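Local coordinates for VAO-type flavoprotein oxidase VAO615 (Myceliophthora thermophila, PDB 6F72) that is probably an oxidoreductase whose bicovalently bound FAD reacts rapidly with molecular oxygen once reduced, though no substrate has yet been identified, at residues N414-P419 / M505-T510; G513-N518 / E529-D534. All coordinates share one frame; numbering follows the deposited sequence.

In the fold
The two contacts lie in series along the chain on the same side of its centre, their centres about 10 Å apart. Contact 1 packs strand 412-419, at one edge of the seven-stranded antiparallel sheet, against the C-terminal end of helix 488-508. The chain then runs on into the loop of contact 2, which is packed against helix 527-532 and reaches the FAD. The two touch directly: Ser-514 O probably accepts a hydrogen bond from Ile-417 N at 2.8 Å, and Val-515 CG1 packs on Ser-415 O. The loop 513-518 thus lies between strand 412-419 and helix 527-532, joining the edge of the sheet to the flavin site.

Contact 1: residues N414-P419 / M505-T510; sequences NSRIIP and MMDAAT. With NAG (2-acetamido-2-deoxy-beta-D-glucopyranose), chain G.
Arg-416 meets Thr-510 side-on, using NE and NH2 on two different oxygens. NE donates to OG1 of Thr-510 at 2.9 Å, a bent bond (N-H...O 140°) with the hydroxyl tilted from the guanidinium plane. The bond from Arg-416 NH2 to the backbone O of Thr-510 is nearly straight at 3.0 Å; that oxygen lies in the guanidinium plane, although the donor sits above the carbonyl plane. The arginine chain runs with CG opposite its backbone N (chi1 -161°) and bends at chi2 (72°), which takes it past the threonine in the reverse direction. Thr-510 OG1 is itself fixed, donating to Met-506 O at 2.7 Å, and so relays the grip back into the last turn of the helix. One face of the guanidinium lies over the backbone of Asp-507, with CA above its centre. The aspartate OD1 stands 3.2 Å from Arg-416 NH1 but well out of the plane, so this salt bridge is one of charge with no N-H aimed at it; the carboxylate is instead hydrogen-bonded by Gln-503 and Tyr-524. Beside this polar group, Met-506 bends at chi3 and lays its CE on the peptide carbon C of Ser-415 at 3.5 Å, while Thr-510 CG2 reaches Ile-418 CG2. A methionine in place of Arg-416 would probably leave the Thr-510 carbonyl without this donor and Asp-507 without the nearby positive charge. Strand 412-419 pairs with strand 472-480 on one side and meets Ser-514 through Ile-417 on the other, while Met-505 and Ala-509 turn to helix 426-439 and the glycan carried by its Asn-438.

Contact 2: residues G513-N518 / E529-D534; sequences GSVYLN and ESFYGD. With FAD (flavin-adenine dinucleotide), chain E.
The Phe-531 ring receives Leu-517 over one face: CA stands 3.8 Å from the ring centroid, only 8° off the normal, in a CH-pi contact, and CB of Leu-517 sits nearer the CG end. At the ring edge, in plane, lies Val-515 CB, with CG1 of the same valine 3.7 Å from Phe-531 CE1. Tyr-532 has Phe-531 CB over the rim of one face, and Leu-517 CD2 approaches its CE1 obliquely; its hydroxyl bonds to Thr-556 O. Tyr-516 leaves the backbone on the side away from the helix, and its ring has Asn-518 CB above its rim and C2 of the flavin at its edge.

Polar links tie the loop to the helix. Ser-530 turns its OG to the far side from its own N (chi1 -162°), where it accepts a bent hydrogen bond from Val-515 N at 3.0 Å, and a water accepts from Leu-517 N and donates to Phe-531 O.

On the cofactor side, Tyr-516 OH donates to FAD O2 at 2.6 Å and accepts from Asn-518 ND2 at 2.9 Å, the tyrosine oxygen lying close to the amide plane. Asn-518 OD1 in turn accepts from the ribityl O4' of FAD. The short bond at O2 would probably favour negative charge on the pyrimidine end of a reduced flavin, while Leu-517 on Phe-531 probably helps hold the loop carrying Tyr-516.

Contact 1: residues N414-P419 / M505-T510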
loop_
_atom_site.group_PDB
_atom_site.type_symbol
_atom_site.label_atom_id
_atom_site.label_comp_id
_atom_site.label_asym_id
_atom_site.label_seq_id
_atom_site.Cartn_x
_atom_site.Cartn_y
_atom_site.Cartn_z
ATOM N N ASN A 414 2.310 -9.691 -5.048
ATOM C CA ASN A 414 1.337 -9.689 -6.150
ATOM C C ASN A 414 -0.053 -9.732 -5.556
ATOM O O ASN A 414 -0.192 -9.918 -4.345
ATOM C CB ASN A 414 1.603 -10.885 -7.060
ATOM C CG ASN A 414 3.065 -10.989 -7.444
ATOM O OD1 ASN A 414 3.547 -10.277 -8.327
ATOM N ND2 ASN A 414 3.790 -11.864 -6.755
ATOM N N SER A 415 -1.081 -9.548 -6.389
ATOM C CA SER A 415 -2.447 -9.547 -5.899
ATOM C C SER A 415 -3.477 -9.916 -6.946
ATOM O O SER A 415 -3.307 -9.706 -8.161
ATOM C CB SER A 415 -2.830 -8.173 -5.306
ATOM O OG SER A 415 -2.743 -7.169 -6.303
ATOM N N ARG A 416 -4.575 -10.445 -6.448
ATOM C CA ARG A 416 -5.760 -10.539 -7.255
ATOM C C ARG A 416 -6.940 -10.124 -6.399
ATOM O O ARG A 416 -7.046 -10.543 -5.238
ATOM C CB ARG A 416 -5.901 -11.965 -7.812
ATOM C CG ARG A 416 -6.822 -12.069 -9.018
ATOM C CD ARG A 416 -6.229 -11.464 -10.285
ATOM N NE ARG A 416 -7.164 -11.670 -11.374
ATOM C CZ ARG A 416 -7.195 -11.001 -12.523
ATOM N NH1 ARG A 416 -6.332 -10.024 -12.774
ATOM N NH2 ARG A 416 -8.130 -11.323 -13.427
ATOM N N ILE A 417 -7.767 -9.231 -6.947
ATOM C CA ILE A 417 -9.101 -8.994 -6.428
ATOM C C ILE A 417 -9.959 -10.059 -7.103
ATOM O O ILE A 417 -10.040 -10.114 -8.331
ATOM C CB ILE A 417 -9.623 -7.580 -6.750
ATOM C CG1 ILE A 417 -8.793 -6.534 -5.999
ATOM C CG2 ILE A 417 -11.083 -7.437 -6.345
ATOM C CD1 ILE A 417 -8.532 -5.273 -6.783
ATOM N N ILE A 418 -10.546 -10.916 -6.273
ATOM C CA ILE A 418 -11.289 -12.098 -6.725
ATOM C C ILE A 418 -12.811 -11.856 -6.593
ATOM O O ILE A 418 -13.311 -11.713 -5.473
ATOM C CB ILE A 418 -10.839 -13.374 -5.960
ATOM C CG1 ILE A 418 -9.309 -13.579 -6.098
ATOM C CG2 ILE A 418 -11.605 -14.604 -6.444
ATOM C CD1 ILE A 418 -8.712 -14.700 -5.263
ATOM N N PRO A 419 -13.537 -11.798 -7.735
ATOM C CA PRO A 419 -15.013 -11.633 -7.742
ATOM C C PRO A 419 -15.751 -12.668 -6.895
ATOM O O PRO A 419 -15.373 -13.840 -6.884
ATOM C CB PRO A 419 -15.398 -11.822 -9.216
ATOM C CG PRO A 419 -14.163 -11.556 -9.994
ATOM C CD PRO A 419 -12.965 -11.721 -9.092
ATOM N N MET A 505 -0.504 -16.446 -13.905
ATOM C CA MET A 505 -1.174 -17.674 -13.450
ATOM C C MET A 505 -2.369 -17.299 -12.582
ATOM O O MET A 505 -3.458 -17.848 -12.756
ATOM C CB MET A 505 -0.237 -18.621 -12.690
ATOM C CG MET A 505 -0.952 -19.834 -12.095
ATOM S SD MET A 505 0.082 -21.085 -11.309
ATOM C CE MET A 505 0.412 -20.337 -9.716
ATOM N N MET A 506 -2.144 -16.358 -11.659
ATOM C CA MET A 506 -3.198 -15.810 -10.801
ATOM C C MET A 506 -4.322 -15.176 -11.616
ATOM O O MET A 506 -5.503 -15.379 -11.310
ATOM C CB MET A 506 -2.618 -14.769 -9.825
ATOM C CG MET A 506 -1.700 -15.346 -8.756
ATOM S SD MET A 506 -0.580 -14.131 -8.036
ATOM C CE MET A 506 -1.767 -12.995 -7.320
ATOM N N ASP A 507 -3.939 -14.419 -12.651
ATOM C CA ASP A 507 -4.880 -13.701 -13.518
ATOM C C ASP A 507 -5.810 -14.657 -14.251
ATOM O O ASP A 507 -7.028 -14.520 -14.189
ATOM C CB ASP A 507 -4.126 -12.852 -14.548
ATOM C CG ASP A 507 -3.440 -11.641 -13.942
ATOM O OD1 ASP A 507 -3.503 -11.427 -12.708
ATOM O OD2 ASP A 507 -2.822 -10.904 -14.735
ATOM N N ALA A 508 -5.214 -15.626 -14.937
ATOM C CA ALA A 508 -5.934 -16.633 -15.711
ATOM C C ALA A 508 -6.896 -17.478 -14.861
ATOM O O ALA A 508 -7.968 -17.886 -15.350
ATOM C CB ALA A 508 -4.943 -17.527 -16.455
ATOM N N ALA A 509 -6.522 -17.735 -13.602
ATOM C CA ALA A 509 -7.371 -18.535 -12.699
ATOM C C ALA A 509 -8.605 -17.805 -12.161
ATOM O O ALA A 509 -9.479 -18.431 -11.533
ATOM C CB ALA A 509 -6.563 -19.096 -11.549
ATOM N N THR A 510 -8.672 -16.490 -12.392
ATOM C CA THR A 510 -9.731 -15.659 -11.824
ATOM C C THR A 510 -10.276 -14.609 -12.828
ATOM O O THR A 510 -10.069 -13.402 -12.639
ATOM C CB THR A 510 -9.255 -14.977 -10.514
ATOM O OG1 THR A 510 -7.983 -14.349 -10.739
ATOM C CG2 THR A 510 -9.150 -15.984 -9.343
HETATM C C1 NAG G . -1.841 -25.456 -11.494
HETATM C C2 NAG G . -2.513 -24.580 -12.573
HETATM C C3 NAG G . -2.564 -25.220 -13.978
HETATM C C4 NAG G . -1.308 -26.033 -14.326
HETATM C C5 NAG G . -1.037 -27.031 -13.192
HETATM C C6 NAG G . 0.141 -27.966 -13.460
HETATM C C7 NAG G . -4.330 -23.025 -11.877
HETATM C C8 NAG G . -5.751 -22.971 -11.394
HETATM N N2 NAG G . -3.857 -24.260 -12.106
HETATM O O3 NAG G . -2.741 -24.215 -14.980
HETATM O O4 NAG G . -1.438 -26.672 -15.608
HETATM O O5 NAG G . -0.773 -26.277 -11.995
HETATM O O6 NAG G . 1.373 -27.236 -13.368
HETATM O O7 NAG G . -3.682 -21.999 -12.044
#

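Contact 2: residues G513-N518 / E529-D534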
loop_
_atom_site.group_PDB
_atom_site.type_symbol
_atom_site.label_atom_id
_atom_site.label_comp_id
_atom_site.label_asym_id
_atom_site.label_seq_id
_atom_site.Cartn_x
_atom_site.Cartn_y
_atom_site.Cartn_z
ATOM N N GLY A 513 -11.689 -10.634 -12.426
ATOM C CA GLY A 513 -10.959 -9.992 -11.339
ATOM C C GLY A 513 -9.969 -8.966 -11.848
ATOM O O GLY A 513 -9.965 -8.614 -13.032
ATOM N N SER A 514 -9.123 -8.472 -10.953
ATOM C CA SER A 514 -8.137 -7.469 -11.340
ATOM C C SER A 514 -6.939 -7.546 -10.406
ATOM O O SER A 514 -6.959 -8.302 -9.425
ATOM C CB SER A 514 -8.760 -6.063 -11.313
ATOM O OG SER A 514 -8.990 -5.662 -9.977
ATOM N N VAL A 515 -5.908 -6.763 -10.720
ATOM C CA VAL A 515 -4.714 -6.668 -9.876
ATOM C C VAL A 515 -4.763 -5.314 -9.179
ATOM O O VAL A 515 -4.919 -4.257 -9.810
ATOM C CB VAL A 515 -3.397 -6.949 -10.658
ATOM C CG1 VAL A 515 -2.180 -7.026 -9.734
ATOM C CG2 VAL A 515 -3.493 -8.276 -11.399
ATOM N N TYR A 516 -4.720 -5.375 -7.854
ATOM C CA TYR A 516 -4.731 -4.198 -7.012
ATOM C C TYR A 516 -3.448 -3.413 -7.304
ATOM O O TYR A 516 -2.340 -3.970 -7.215
ATOM C CB TYR A 516 -4.849 -4.637 -5.555
ATOM C CG TYR A 516 -4.851 -3.540 -4.507
ATOM C CD1 TYR A 516 -5.365 -2.252 -4.770
ATOM C CD2 TYR A 516 -4.372 -3.802 -3.220
ATOM C CE1 TYR A 516 -5.363 -1.263 -3.779
ATOM C CE2 TYR A 516 -4.369 -2.827 -2.231
ATOM C CZ TYR A 516 -4.877 -1.563 -2.502
ATOM O OH TYR A 516 -4.853 -0.599 -1.498
ATOM N N LEU A 517 -3.592 -2.141 -7.701
ATOM C CA LEU A 517 -2.431 -1.347 -8.167
ATOM C C LEU A 517 -1.372 -1.126 -7.077
ATOM O O LEU A 517 -0.196 -0.843 -7.378
ATOM C CB LEU A 517 -2.877 -0.011 -8.788
ATOM C CG LEU A 517 -3.441 1.111 -7.903
ATOM C CD1 LEU A 517 -2.318 1.907 -7.218
ATOM C CD2 LEU A 517 -4.375 2.047 -8.675
ATOM N N ASN A 518 -1.816 -1.220 -5.821
ATOM C CA ASN A 518 -0.940 -1.024 -4.663
ATOM C C ASN A 518 -0.085 -2.244 -4.353
ATOM O O ASN A 518 0.982 -2.109 -3.770
ATOM C CB ASN A 518 -1.735 -0.617 -3.416
ATOM C CG ASN A 518 -1.879 0.908 -3.266
ATOM O OD1 ASN A 518 -0.986 1.678 -3.633
ATOM N ND2 ASN A 518 -3.005 1.339 -2.713
ATOM N N GLU A 529 -4.464 -2.328 -18.230
ATOM C CA GLU A 529 -5.777 -2.938 -18.251
ATOM C C GLU A 529 -6.160 -3.448 -16.869
ATOM O O GLU A 529 -7.305 -3.295 -16.452
ATOM C CB GLU A 529 -5.833 -4.051 -19.303
ATOM C CG GLU A 529 -7.080 -4.912 -19.274
ATOM C CD GLU A 529 -6.917 -6.168 -20.110
ATOM O OE1 GLU A 529 -6.702 -6.042 -21.347
ATOM O OE2 GLU A 529 -7.001 -7.291 -19.541
ATOM N N SER A 530 -5.213 -4.028 -16.146
ATOM C CA SER A 530 -5.569 -4.668 -14.897
ATOM C C SER A 530 -5.736 -3.696 -13.724
ATOM O O SER A 530 -6.610 -3.899 -12.870
ATOM C CB SER A 530 -4.581 -5.757 -14.557
ATOM O OG SER A 530 -5.164 -6.609 -13.600
ATOM N N PHE A 531 -4.918 -2.645 -13.674
ATOM C CA PHE A 531 -5.014 -1.689 -12.566
ATOM C C PHE A 531 -6.176 -0.716 -12.743
ATOM O O PHE A 531 -6.825 -0.348 -11.768
ATOM C CB PHE A 531 -3.722 -0.870 -12.380
ATOM C CG PHE A 531 -2.499 -1.674 -12.002
ATOM C CD1 PHE A 531 -2.571 -3.021 -11.670
ATOM C CD2 PHE A 531 -1.248 -1.025 -11.905
ATOM C CE1 PHE A 531 -1.432 -3.727 -11.313
ATOM C CE2 PHE A 531 -0.110 -1.722 -11.532
ATOM C CZ PHE A 531 -0.203 -3.076 -11.248
ATOM N N TYR A 532 -6.416 -0.293 -13.982
ATOM C CA TYR A 532 -7.310 0.824 -14.267
ATOM C C TYR A 532 -8.549 0.445 -15.072
ATOM O O TYR A 532 -9.612 1.038 -14.874
ATOM C CB TYR A 532 -6.534 1.962 -14.940
ATOM C CG TYR A 532 -5.284 2.341 -14.192
ATOM C CD1 TYR A 532 -5.349 3.069 -12.980
ATOM C CD2 TYR A 532 -4.031 1.977 -14.672
ATOM C CE1 TYR A 532 -4.186 3.416 -12.283
ATOM C CE2 TYR A 532 -2.871 2.317 -13.990
ATOM C CZ TYR A 532 -2.947 3.037 -12.797
ATOM O OH TYR A 532 -1.789 3.363 -12.109
ATOM N N GLY A 533 -8.425 -0.546 -15.959
ATOM C CA GLY A 533 -9.573 -0.994 -16.767
ATOM C C GLY A 533 -10.143 0.121 -17.636
ATOM O O GLY A 533 -9.387 0.907 -18.228
ATOM N N ASP A 534 -11.476 0.197 -17.702
ATOM C CA ASP A 534 -12.144 1.153 -18.585
ATOM C C ASP A 534 -11.988 2.612 -18.120
ATOM O O ASP A 534 -12.009 3.508 -18.955
ATOM C CB ASP A 534 -13.625 0.768 -18.832
ATOM C CG ASP A 534 -13.776 -0.600 -19.502
ATOM O OD1 ASP A 534 -12.989 -0.904 -20.425
ATOM O OD2 ASP A 534 -14.683 -1.379 -19.105
HETATM P PA FAD E . 4.840 5.471 -0.391
HETATM O O1A FAD E . 5.760 4.465 -1.033
HETATM O O2A FAD E . 5.500 6.607 0.339
HETATM O O5B FAD E . 3.856 6.044 -1.525
HETATM C C5B FAD E . 3.243 5.194 -2.496
HETATM C C4B FAD E . 2.892 5.961 -3.765
HETATM O O4B FAD E . 2.041 7.062 -3.441
HETATM C C3B FAD E . 4.083 6.551 -4.496
HETATM O O3B FAD E . 3.791 6.472 -5.897
HETATM C C2B FAD E . 4.117 8.009 -4.069
HETATM O O2B FAD E . 4.669 8.850 -5.085
HETATM C C1B FAD E . 2.646 8.307 -3.831
HETATM N N9A FAD E . 2.379 9.290 -2.754
HETATM C C8A FAD E . 2.427 9.037 -1.428
HETATM N N7A FAD E . 2.087 10.142 -0.717
HETATM C C5A FAD E . 1.806 11.114 -1.599
HETATM C C6A FAD E . 1.382 12.530 -1.516
HETATM N N6A FAD E . 1.206 13.106 -0.306
HETATM N N1A FAD E . 1.197 13.211 -2.670
HETATM C C2A FAD E . 1.379 12.642 -3.882
HETATM N N3A FAD E . 1.760 11.349 -4.030
HETATM C C4A FAD E . 1.986 10.551 -2.946
HETATM N N1 FAD E . -2.567 -1.867 1.272
HETATM C C2 FAD E . -3.853 -2.198 1.548
HETATM O O2 FAD E . -4.757 -1.830 0.761
HETATM N N3 FAD E . -4.185 -2.913 2.645
HETATM C C4 FAD E . -3.288 -3.363 3.538
HETATM O O4 FAD E . -3.642 -4.026 4.539
HETATM C C4X FAD E . -1.864 -3.032 3.309
HETATM N N5 FAD E . -0.898 -3.431 4.163
HETATM C C5X FAD E . 0.415 -3.130 3.947
HETATM C C6 FAD E . 1.409 -3.554 4.856
HETATM C C7 FAD E . 2.759 -3.222 4.607
HETATM C C7M FAD E . 3.813 -3.696 5.592
HETATM C C8 FAD E . 3.135 -2.412 3.392
HETATM C C8M FAD E . 4.543 -1.921 3.089
HETATM C C9 FAD E . 2.138 -2.002 2.512
HETATM C C9A FAD E . 0.797 -2.328 2.736
HETATM N N10 FAD E . -0.206 -1.886 1.841
HETATM C C10 FAD E . -1.550 -2.239 2.092
HETATM C "C1'" FAD E . 0.164 -1.149 0.634
HETATM C "C2'" FAD E . -0.096 0.326 0.577
HETATM O "O2'" FAD E . -1.499 0.512 0.400
HETATM C "C3'" FAD E . 0.672 0.821 -0.642
HETATM O "O3'" FAD E . 2.033 0.337 -0.627
HETATM C "C4'" FAD E . 0.659 2.340 -0.726
HETATM O "O4'" FAD E . 1.175 2.750 -1.993
HETATM C "C5'" FAD E . 1.421 2.978 0.438
HETATM O "O5'" FAD E . 1.490 4.388 0.297
HETATM P P FAD E . 2.501 5.226 1.223
HETATM O O1P FAD E . 2.324 4.787 2.648
HETATM O O2P FAD E . 2.326 6.667 0.804
HETATM O O3P FAD E . 3.932 4.702 0.688
HETATM O O HOH W 1 -6.282 -1.180 -8.676
#